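Putative branched-chain-amino-acid aminotransferase (Thermotoga maritima MSB8, PDB 3CSW) probably catalyses the pyridoxal phosphate-dependent transfer of the amino group between leucine, isoleucine or valine and 2-oxoglutarate, a step of branched-chain amino acid biosynthesis. Local coordinates at residues Y49-K58 against V275-I285; R62-F70 against T140-G148. All blocks are in the same frame, centred on the assembly; numbering follows the deposited sequence. Where two conformers were deposited one is given.

Interaction 1. Residues Y49-K58 against V275-I285; sequences YSRAPFAAYK and VLNLEENWVGI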
loop_
_atom_site.group_PDB
_atom_site.type_symbol
_atom_site.label_atom_id
_atom_site.label_comp_id
_atom_site.label_asym_id
_atom_site.label_seq_id
_atom_site.Cartn_x
_atom_site.Cartn_y
_atom_site.Cartn_z
ATOM N N TYR A 49 -22.676 -29.431 19.883
ATOM C CA TYR A 49 -22.313 -29.975 21.197
ATOM C C TYR A 49 -23.572 -30.706 21.658
ATOM O O TYR A 49 -24.673 -30.145 21.622
ATOM C CB TYR A 49 -21.902 -28.897 22.190
ATOM C CG TYR A 49 -20.580 -28.231 21.854
ATOM C CD1 TYR A 49 -19.357 -28.871 22.091
ATOM C CD2 TYR A 49 -20.545 -26.951 21.312
ATOM C CE1 TYR A 49 -18.127 -28.240 21.786
ATOM C CE2 TYR A 49 -19.330 -26.317 21.001
ATOM C CZ TYR A 49 -18.134 -26.963 21.227
ATOM O OH TYR A 49 -16.967 -26.305 20.910
ATOM N N SER A 50 -23.414 -31.974 22.026
ATOM C CA SER A 50 -24.547 -32.849 22.356
ATOM C C SER A 50 -25.567 -32.879 21.237
ATOM O O SER A 50 -26.776 -32.971 21.491
ATOM C CB SER A 50 -25.224 -32.431 23.664
ATOM O OG SER A 50 -24.315 -32.531 24.747
ATOM N N ARG A 51 -25.079 -32.785 20.001
ATOM C CA ARG A 51 -25.925 -32.856 18.821
ATOM C C ARG A 51 -26.844 -31.635 18.674
ATOM O O ARG A 51 -27.726 -31.618 17.801
ATOM C CB ARG A 51 -26.706 -34.185 18.821
ATOM C CG ARG A 51 -25.766 -35.402 19.052
ATOM C CD ARG A 51 -26.470 -36.705 19.376
ATOM N NE ARG A 51 -27.475 -37.052 18.375
ATOM C CZ ARG A 51 -28.795 -36.989 18.565
ATOM N NH1 ARG A 51 -29.318 -36.583 19.723
ATOM N NH2 ARG A 51 -29.610 -37.340 17.575
ATOM N N ALA A 52 -26.613 -30.613 19.505
ATOM C CA ALA A 52 -27.314 -29.320 19.396
ATOM C C ALA A 52 -26.434 -28.320 18.631
ATOM O O ALA A 52 -25.261 -28.145 18.980
ATOM C CB ALA A 52 -27.642 -28.770 20.775
ATOM N N PRO A 53 -26.987 -27.660 17.597
ATOM C CA PRO A 53 -26.186 -26.673 16.835
ATOM C C PRO A 53 -25.733 -25.444 17.644
ATOM O O PRO A 53 -26.555 -24.688 18.209
ATOM C CB PRO A 53 -27.084 -26.281 15.655
ATOM C CG PRO A 53 -28.445 -26.771 15.985
ATOM C CD PRO A 53 -28.349 -27.823 17.060
ATOM N N PHE A 54 -24.412 -25.288 17.678
ATOM C CA PHE A 54 -23.727 -24.264 18.431
ATOM C C PHE A 54 -23.693 -22.899 17.732
ATOM O O PHE A 54 -23.371 -22.790 16.546
ATOM C CB PHE A 54 -22.286 -24.702 18.716
ATOM C CG PHE A 54 -21.519 -23.723 19.574
ATOM C CD1 PHE A 54 -21.892 -23.509 20.907
ATOM C CD2 PHE A 54 -20.444 -23.015 19.059
ATOM C CE1 PHE A 54 -21.193 -22.615 21.697
ATOM C CE2 PHE A 54 -19.745 -22.111 19.844
ATOM C CZ PHE A 54 -20.120 -21.902 21.152
ATOM N N ALA A 55 -23.989 -21.865 18.518
ATOM C CA ALA A 55 -23.962 -20.478 18.074
ATOM C C ALA A 55 -24.776 -20.274 16.817
ATOM O O ALA A 55 -24.382 -19.490 15.962
ATOM C CB ALA A 55 -22.510 -19.969 17.886
ATOM N N ALA A 56 -25.949 -20.916 16.751
ATOM C CA ALA A 56 -26.774 -20.890 15.551
ATOM C C ALA A 56 -27.196 -19.470 15.155
ATOM O O ALA A 56 -27.081 -19.084 13.988
ATOM C CB ALA A 56 -27.969 -21.808 15.690
ATOM N N TYR A 57 -27.645 -18.683 16.126
ATOM C CA TYR A 57 -28.058 -17.307 15.871
ATOM C C TYR A 57 -26.880 -16.437 15.401
ATOM O O TYR A 57 -27.020 -15.665 14.474
ATOM C CB TYR A 57 -28.732 -16.681 17.115
ATOM C CG TYR A 57 -29.288 -15.314 16.803
ATOM C CD1 TYR A 57 -30.358 -15.173 15.923
ATOM C CD2 TYR A 57 -28.717 -14.163 17.339
ATOM C CE1 TYR A 57 -30.850 -13.927 15.588
ATOM C CE2 TYR A 57 -29.200 -12.912 17.009
ATOM C CZ TYR A 57 -30.269 -12.797 16.135
ATOM O OH TYR A 57 -30.759 -11.552 15.803
ATOM N N LYS A 58 -25.726 -16.581 16.043
ATOM C CA LYS A 58 -24.532 -15.840 15.665
ATOM C C LYS A 58 -24.113 -16.123 14.228
ATOM O O LYS A 58 -23.751 -15.204 13.495
ATOM C CB LYS A 58 -23.377 -16.155 16.621
ATOM C CG LYS A 58 -23.611 -15.584 18.009
ATOM C CD LYS A 58 -22.479 -15.851 18.966
ATOM C CE LYS A 58 -22.685 -15.059 20.255
ATOM N NZ LYS A 58 -21.605 -15.450 21.231
ATOM N N VAL A 275 -18.620 -22.132 27.031
ATOM C CA VAL A 275 -19.492 -21.844 25.879
ATOM C C VAL A 275 -20.834 -22.593 25.960
ATOM O O VAL A 275 -21.860 -22.089 25.495
ATOM C CB VAL A 275 -18.771 -22.067 24.520
ATOM C CG1 VAL A 275 -17.511 -21.211 24.462
ATOM C CG2 VAL A 275 -18.470 -23.575 24.276
ATOM N N LEU A 276 -20.826 -23.779 26.565
ATOM C CA LEU A 276 -22.042 -24.536 26.755
ATOM C C LEU A 276 -22.991 -23.825 27.732
ATOM O O LEU A 276 -24.196 -24.020 27.652
ATOM C CB LEU A 276 -21.750 -25.957 27.253
ATOM C CG LEU A 276 -21.182 -26.998 26.287
ATOM C CD1 LEU A 276 -20.915 -28.289 27.067
ATOM C CD2 LEU A 276 -22.158 -27.269 25.183
ATOM N N ASN A 277 -22.474 -22.978 28.619
ATOM C CA ASN A 277 -23.360 -22.280 29.545
ATOM C C ASN A 277 -23.524 -20.784 29.284
ATOM O O ASN A 277 -24.078 -20.074 30.113
ATOM C CB ASN A 277 -22.992 -22.569 31.013
ATOM C CG ASN A 277 -24.229 -22.561 31.963
ATOM O OD1 ASN A 277 -25.380 -22.729 31.547
ATOM N ND2 ASN A 277 -23.970 -22.377 33.235
ATOM N N LEU A 278 -23.097 -20.317 28.113
ATOM C CA LEU A 278 -23.262 -18.917 27.737
ATOM C C LEU A 278 -24.487 -18.863 26.815
ATOM O O LEU A 278 -24.454 -19.413 25.721
ATOM C CB LEU A 278 -21.990 -18.390 27.059
ATOM C CG LEU A 278 -21.773 -16.881 27.154
ATOM C CD1 LEU A 278 -21.315 -16.519 28.556
ATOM C CD2 LEU A 278 -20.755 -16.405 26.118
ATOM N N GLU A 279 -25.565 -18.227 27.284
ATOM C CA GLU A 279 -26.884 -18.216 26.592
ATOM C C GLU A 279 -26.866 -17.637 25.173
ATOM O O GLU A 279 -27.606 -18.091 24.300
ATOM C CB GLU A 279 -27.934 -17.457 27.446
ATOM C CG GLU A 279 -29.222 -17.039 26.711
ATOM C CD GLU A 279 -30.046 -18.221 26.188
ATOM O OE1 GLU A 279 -29.789 -19.363 26.607
ATOM O OE2 GLU A 279 -30.968 -18.010 25.363
ATOM N N GLU A 280 -26.043 -16.627 24.956
ATOM C CA GLU A 280 -25.900 -16.009 23.618
ATOM C C GLU A 280 -25.490 -16.997 22.512
ATOM O O GLU A 280 -25.741 -16.742 21.345
ATOM C CB GLU A 280 -24.920 -14.834 23.663
ATOM C CG GLU A 280 -23.485 -15.215 23.957
ATOM C CD GLU A 280 -22.571 -14.004 24.072
ATOM O OE1 GLU A 280 -22.793 -13.173 24.986
ATOM O OE2 GLU A 280 -21.617 -13.901 23.260
ATOM N N ASN A 281 -24.885 -18.123 22.884
ATOM C CA ASN A 281 -24.543 -19.194 21.939
ATOM C C ASN A 281 -25.669 -20.198 21.675
ATOM O O ASN A 281 -25.498 -21.110 20.867
ATOM C CB ASN A 281 -23.327 -19.971 22.457
ATOM C CG ASN A 281 -22.093 -19.135 22.511
ATOM O OD1 ASN A 281 -21.837 -18.330 21.612
ATOM N ND2 ASN A 281 -21.292 -19.332 23.548
ATOM N N TRP A 282 -26.805 -20.028 22.362
ATOM C CA TRP A 282 -27.919 -20.979 22.303
ATOM C C TRP A 282 -29.303 -20.392 22.079
ATOM O O TRP A 282 -30.281 -21.136 22.108
ATOM C CB TRP A 282 -27.926 -21.842 23.567
ATOM C CG TRP A 282 -26.632 -22.600 23.724
ATOM C CD1 TRP A 282 -25.608 -22.295 24.559
ATOM C CD2 TRP A 282 -26.211 -23.746 22.973
ATOM N NE1 TRP A 282 -24.583 -23.192 24.402
ATOM C CE2 TRP A 282 -24.928 -24.095 23.435
ATOM C CE3 TRP A 282 -26.804 -24.526 21.972
ATOM C CZ2 TRP A 282 -24.219 -25.186 22.923
ATOM C CZ3 TRP A 282 -26.091 -25.606 21.458
ATOM C CH2 TRP A 282 -24.818 -25.926 21.942
ATOM N N VAL A 283 -29.395 -19.094 21.827
ATOM C CA VAL A 283 -30.657 -18.416 21.533
ATOM C C VAL A 283 -31.403 -19.147 20.422
ATOM O O VAL A 283 -30.803 -19.421 19.385
ATOM C CB VAL A 283 -30.416 -16.965 21.004
ATOM C CG1 VAL A 283 -31.705 -16.170 21.050
ATOM C CG2 VAL A 283 -29.336 -16.250 21.799
ATOM N N GLY A 284 -32.688 -19.443 20.621
ATOM C CA GLY A 284 -33.543 -20.057 19.590
ATOM C C GLY A 284 -33.432 -21.554 19.346
ATOM O O GLY A 284 -34.124 -22.083 18.467
ATOM N N ILE A 285 -32.565 -22.226 20.102
ATOM C CA ILE A 285 -32.284 -23.653 19.946
ATOM C C ILE A 285 -32.922 -24.454 21.088
ATOM O O ILE A 285 -33.854 -25.259 20.898
ATOM C CB ILE A 285 -30.730 -23.911 19.889
ATOM C CG1 ILE A 285 -30.147 -23.440 18.542
ATOM C CG2 ILE A 285 -30.386 -25.379 20.129
ATOM C CD1 ILE A 285 -30.866 -23.987 17.285
ATOM O OXT ILE A 285 -32.540 -24.303 22.249
HETATM O O HOH W 1 -27.208 -22.194 19.068
HETATM O O HOH W 2 -28.303 -19.694 18.767
HETATM O O HOH W 3 -26.108 -18.042 18.880
#
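The C-terminal tail, leaving helix 262-276, lies across the N-terminal end of helix 56-68 and the edge strand 52-53 before it. The N-H of Ala55, the N-cap residue, is hydrogen-bonded to Asn281 O (N to O 2.9 Å). The same carbonyl accepts a hydrogen bond from a water that also donates to Pro53 O and accepts from Ala56 N; two more waters link Tyr57 N to Val283 O and Lys58 N to Glu280 O. The N-H groups of Ala56, Tyr57 and Lys58, without acceptors in their own helix, thus reach tail carbonyls through waters.

Beside this polar seam lies an apolar patch. Phe54, its CG anti to the backbone N (chi1 -176°), reaches across to the tail and turns its edge toward the face of Trp282 in an offset edge-to-face pair, planes at 68°. Its far end, CZ, meets Val275 CB at 3.6 Å, while Tyr49 CE2 and Ala55 CB lie over its opposite faces. The small Ala52 lets the indole come close, CB to CZ3 3.6 Å, and Trp282 NE1 is fixed by Val275 O at 3.1 Å. Ile285 CD1 lies 3.9 Å from Pro53 CG, with CG1 against Ala56 CB.

Lys58, extended beyond CG, carries NZ to Glu280 OE2, a 2.6 Å salt bridge on the anti lone pair, and to Asn281 OD1 at 2.9 Å, where it sits above the carbonyl plane. Its strongest partner is Glu206 of helix 203-214, a salt bridge outside the two segments; Glu280 has a second one to Lys210. A methionine here would probably leave Glu280 and Glu206 as neighbouring carboxylates without the cation between them. Alternating charges, helix-end amides and an aromatic cluster tie the chain's last residues to the N-terminal part of the fold.

Interaction 2. Residues R62-F70 against T140-G148; sequences RLKRSADFF and TPPALKITG. With PLP (pyridoxal-5'-phosphate), chain E.
Helix 56-68 comes closest to the irregular loop 140-148 at Ser66 and Leu144, whose CA atoms are 5.0 Å apart, Leu144 closing a type I turn that starts at Pro141. A direct hydrogen bond runs from Lys145 N to Ser66 OG, 3.2 Å long and nearly straight (165°). A small hydroxyl suits this close approach. A water donates to Ser66 OG, Ala143 O and Arg62 O and accepts from Arg65 NE, bridging helix and loop. Ala143 CB rests over one face of the Arg65 guanidinium, whose NH2 makes a salt bridge with Asp201.

Toward the helix's C-terminal end the contact becomes apolar. Pro141 CG sits over the face of the Phe69 ring, 4.0 Å from its centroid, a CH-pi contact; Leu144 CB touches the same ring at CD2. Leu144 CD1 meets the edge of Phe70, and Ile146 CD1 lies 3.5 Å from Phe70 CZ, though Phe70 is poorly ordered. Leu154 of the second subunit also packs on Pro141.

At the cofactor end, bends at chi2 and chi3 bring Arg62 NH2, in one of two deposited conformers, to O1P of the pyridoxal phosphate at 2.9 Å, with a weak bond from NH1. Arg62 NE makes a salt bridge with Glu44, and Lys145 CD lies over one face of the guanidinium. Lys145 NZ stands 3.0 Å from cofactor C4A, unattached here but consistent with its forming the Schiff base as in related enzymes. Helix and loop thus present a phosphate-binding cation and this lysine to one cofactor, while the serine bond holds the lysine's backbone to the helix.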
loop_
_atom_site.group_PDB
_atom_site.type_symbol
_atom_site.label_atom_id
_atom_site.label_comp_id
_atom_site.label_asym_id
_atom_site.label_seq_id
_atom_site.Cartn_x
_atom_site.Cartn_y
_atom_site.Cartn_z
ATOM N N ARG A 62 -24.247 -13.588 10.750
ATOM C CA ARG A 62 -23.043 -13.432 9.918
ATOM C C ARG A 62 -23.377 -13.769 8.477
ATOM O O ARG A 62 -22.886 -13.126 7.554
ATOM C CB ARG A 62 -21.885 -14.347 10.351
ATOM C CG ARG A 62 -20.733 -13.687 11.106
ATOM C CD ARG A 62 -19.368 -14.200 10.591
ATOM N NE ARG A 62 -19.224 -15.654 10.699
ATOM C CZ ARG A 62 -18.186 -16.294 11.234
ATOM N NH1 ARG A 62 -17.146 -15.638 11.720
ATOM N NH2 ARG A 62 -18.184 -17.613 11.266
ATOM N N LEU A 63 -24.197 -14.807 8.298
ATOM C CA LEU A 63 -24.641 -15.223 6.966
ATOM C C LEU A 63 -25.413 -14.063 6.334
ATOM O O LEU A 63 -25.145 -13.680 5.198
ATOM C CB LEU A 63 -25.495 -16.501 7.031
ATOM C CG LEU A 63 -25.868 -17.223 5.719
ATOM C CD1 LEU A 63 -24.647 -17.816 4.975
ATOM C CD2 LEU A 63 -26.876 -18.334 5.983
ATOM N N LYS A 64 -26.355 -13.490 7.079
ATOM C CA LYS A 64 -27.124 -12.344 6.585
ATOM C C LYS A 64 -26.210 -11.165 6.184
ATOM O O LYS A 64 -26.384 -10.540 5.138
ATOM C CB LYS A 64 -28.146 -11.901 7.632
ATOM C CG LYS A 64 -29.057 -10.799 7.132
ATOM C CD LYS A 64 -30.219 -10.466 8.096
ATOM C CE LYS A 64 -31.263 -9.568 7.386
ATOM N NZ LYS A 64 -30.638 -8.612 6.378
ATOM N N ARG A 65 -25.224 -10.887 7.019
ATOM C CA ARG A 65 -24.267 -9.831 6.754
ATOM C C ARG A 65 -23.444 -10.089 5.486
ATOM O O ARG A 65 -23.221 -9.162 4.711
ATOM C CB ARG A 65 -23.343 -9.631 7.966
ATOM C CG ARG A 65 -22.341 -8.520 7.785
ATOM C CD ARG A 65 -21.403 -8.439 8.958
ATOM N NE ARG A 65 -20.507 -9.589 8.982
ATOM C CZ ARG A 65 -19.675 -9.879 9.973
ATOM N NH1 ARG A 65 -19.604 -9.095 11.040
ATOM N NH2 ARG A 65 -18.918 -10.964 9.891
ATOM N N SER A 66 -22.984 -11.327 5.278
ATOM C CA SER A 66 -22.292 -11.697 4.042
ATOM C C SER A 66 -23.235 -11.542 2.846
ATOM O O SER A 66 -22.811 -11.091 1.773
ATOM C CB SER A 66 -21.748 -13.125 4.089
ATOM O OG SER A 66 -20.559 -13.231 4.869
ATOM N N ALA A 67 -24.503 -11.912 3.033
ATOM C CA ALA A 67 -25.509 -11.809 1.985
ATOM C C ALA A 67 -25.786 -10.351 1.627
ATOM O O ALA A 67 -26.066 -10.049 0.467
ATOM C CB ALA A 67 -26.806 -12.520 2.400
ATOM N N ASP A 68 -25.697 -9.457 2.611
ATOM C CA ASP A 68 -25.959 -8.024 2.390
ATOM C C ASP A 68 -24.904 -7.326 1.547
ATOM O O ASP A 68 -25.232 -6.380 0.832
ATOM C CB ASP A 68 -26.145 -7.286 3.716
ATOM C CG ASP A 68 -27.472 -7.627 4.391
ATOM O OD1 ASP A 68 -28.409 -8.090 3.694
ATOM O OD2 ASP A 68 -27.573 -7.438 5.624
ATOM N N PHE A 69 -23.651 -7.787 1.591
ATOM C CA PHE A 69 -22.654 -7.270 0.644
ATOM C C PHE A 69 -23.121 -7.494 -0.834
ATOM O O PHE A 69 -22.387 -7.128 -1.756
ATOM C CB PHE A 69 -21.247 -7.864 0.870
ATOM C CG PHE A 69 -20.609 -7.492 2.212
ATOM C CD1 PHE A 69 -20.395 -6.156 2.567
ATOM C CD2 PHE A 69 -20.189 -8.486 3.111
ATOM C CE1 PHE A 69 -19.787 -5.816 3.823
ATOM C CE2 PHE A 69 -19.593 -8.164 4.360
ATOM C CZ PHE A 69 -19.388 -6.832 4.715
ATOM N N PHE A 70 -24.316 -8.079 -1.053
ATOM C CA PHE A 70 -24.896 -8.293 -2.402
ATOM C C PHE A 70 -26.365 -7.885 -2.552
ATOM O O PHE A 70 -26.978 -8.170 -3.589
ATOM C CB PHE A 70 -24.846 -9.773 -2.776
ATOM C CG PHE A 70 -23.476 -10.339 -2.822
ATOM C CD1 PHE A 70 -22.847 -10.744 -1.659
ATOM C CD2 PHE A 70 -22.815 -10.486 -4.029
ATOM C CE1 PHE A 70 -21.580 -11.269 -1.696
ATOM C CE2 PHE A 70 -21.540 -11.019 -4.075
ATOM C CZ PHE A 70 -20.921 -11.408 -2.908
ATOM N N THR A 140 -11.901 -5.797 -1.138
ATOM C CA THR A 140 -12.944 -6.732 -0.713
ATOM C C THR A 140 -13.109 -6.628 0.807
ATOM O O THR A 140 -12.116 -6.526 1.504
ATOM C CB THR A 140 -12.592 -8.211 -1.072
ATOM O OG1 THR A 140 -12.360 -8.326 -2.477
ATOM C CG2 THR A 140 -13.702 -9.177 -0.663
ATOM N N PRO A 141 -14.361 -6.643 1.312
ATOM C CA PRO A 141 -14.536 -6.674 2.747
ATOM C C PRO A 141 -14.022 -7.970 3.346
ATOM O O PRO A 141 -14.391 -9.052 2.898
ATOM C CB PRO A 141 -16.057 -6.558 2.950
ATOM C CG PRO A 141 -16.627 -6.171 1.634
ATOM C CD PRO A 141 -15.645 -6.563 0.579
ATOM N N PRO A 142 -13.136 -7.874 4.343
ATOM C CA PRO A 142 -12.609 -9.049 5.014
ATOM C C PRO A 142 -13.679 -9.971 5.609
ATOM O O PRO A 142 -13.465 -11.181 5.670
ATOM C CB PRO A 142 -11.765 -8.455 6.134
ATOM C CG PRO A 142 -11.427 -7.104 5.680
ATOM C CD PRO A 142 -12.554 -6.628 4.866
ATOM N N ALA A 143 -14.810 -9.405 6.039
ATOM C CA ALA A 143 -15.900 -10.186 6.627
ATOM C C ALA A 143 -16.812 -10.866 5.600
ATOM O O ALA A 143 -17.743 -11.556 5.995
ATOM C CB ALA A 143 -16.747 -9.304 7.589
ATOM N N LEU A 144 -16.585 -10.676 4.301
ATOM C CA LEU A 144 -17.356 -11.433 3.287
ATOM C C LEU A 144 -16.867 -12.903 3.216
ATOM O O LEU A 144 -15.798 -13.183 2.664
ATOM C CB LEU A 144 -17.290 -10.755 1.902
ATOM C CG LEU A 144 -17.896 -11.501 0.695
ATOM C CD1 LEU A 144 -19.393 -11.838 0.909
ATOM C CD2 LEU A 144 -17.685 -10.720 -0.590
ATOM N N LYS A 145 -17.649 -13.829 3.770
ATOM C CA LYS A 145 -17.329 -15.258 3.712
ATOM C C LYS A 145 -17.967 -15.820 2.465
ATOM O O LYS A 145 -19.164 -16.164 2.479
ATOM C CB LYS A 145 -17.883 -16.024 4.899
ATOM C CG LYS A 145 -17.067 -16.010 6.132
ATOM C CD LYS A 145 -17.752 -16.826 7.241
ATOM C CE LYS A 145 -17.380 -18.279 7.203
ATOM N NZ LYS A 145 -16.222 -18.545 8.115
ATOM N N ILE A 146 -17.166 -15.877 1.397
ATOM C CA ILE A 146 -17.585 -16.327 0.081
ATOM C C ILE A 146 -16.596 -17.436 -0.377
ATOM O O ILE A 146 -15.402 -17.382 -0.070
ATOM C CB ILE A 146 -17.777 -15.140 -0.899
ATOM C CG1 ILE A 146 -18.543 -15.609 -2.148
ATOM C CG2 ILE A 146 -16.424 -14.459 -1.261
ATOM C CD1 ILE A 146 -19.208 -14.515 -2.925
ATOM N N THR A 147 -17.122 -18.479 -1.016
ATOM C CA THR A 147 -16.353 -19.702 -1.304
ATOM C C THR A 147 -15.170 -19.508 -2.274
ATOM O O THR A 147 -14.185 -20.259 -2.232
ATOM C CB THR A 147 -17.265 -20.824 -1.874
ATOM O OG1 THR A 147 -18.014 -20.303 -2.988
ATOM C CG2 THR A 147 -18.212 -21.392 -0.780
ATOM N N GLY A 148 -15.270 -18.505 -3.139
ATOM C CA GLY A 148 -14.243 -18.260 -4.138
ATOM C C GLY A 148 -13.235 -17.171 -3.869
ATOM O O GLY A 148 -12.403 -16.928 -4.728
HETATM N N1 PLP E . -10.730 -16.844 9.627
HETATM C C2 PLP E . -11.159 -17.334 8.398
HETATM C C2A PLP E . -10.487 -16.809 7.167
HETATM C C3 PLP E . -12.193 -18.295 8.343
HETATM O O3 PLP E . -12.575 -18.855 7.147
HETATM C C4 PLP E . -12.786 -18.750 9.545
HETATM C C4A PLP E . -13.843 -19.819 9.521
HETATM O O4A PLP E . -13.515 -21.019 9.457
HETATM C C5 PLP E . -12.330 -18.245 10.775
HETATM C C6 PLP E . -11.312 -17.289 10.797
HETATM C C5A PLP E . -12.762 -18.855 12.089
HETATM O O4P PLP E . -14.017 -18.324 12.489
HETATM P P PLP E . -15.042 -19.134 13.466
HETATM O O1P PLP E . -16.420 -18.441 13.460
HETATM O O2P PLP E . -14.493 -19.142 14.865
HETATM O O3P PLP E . -15.119 -20.545 12.898
HETATM O O HOH W 4 -20.063 -11.961 7.285
#

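Helix 56-68 is common to both contacts: its N-terminal turn meets the tail in interaction 1, and its later turns meet the loop 140-148 in interaction 2. The two centres are 22 Å apart, and interaction 2 is nested along the chain within the long loop that interaction 1 closes. Segment 49-58 runs from the end of strand 42-49 of the six-stranded antiparallel sheet through 52-53, the outermost strand of that sheet within the chain, and strand 42-49 also backs the helix and Lys145 in interaction 2. One helix therefore joins the chain's terminus at one end to the cofactor pocket and the neighbourhood of the second subunit farther along.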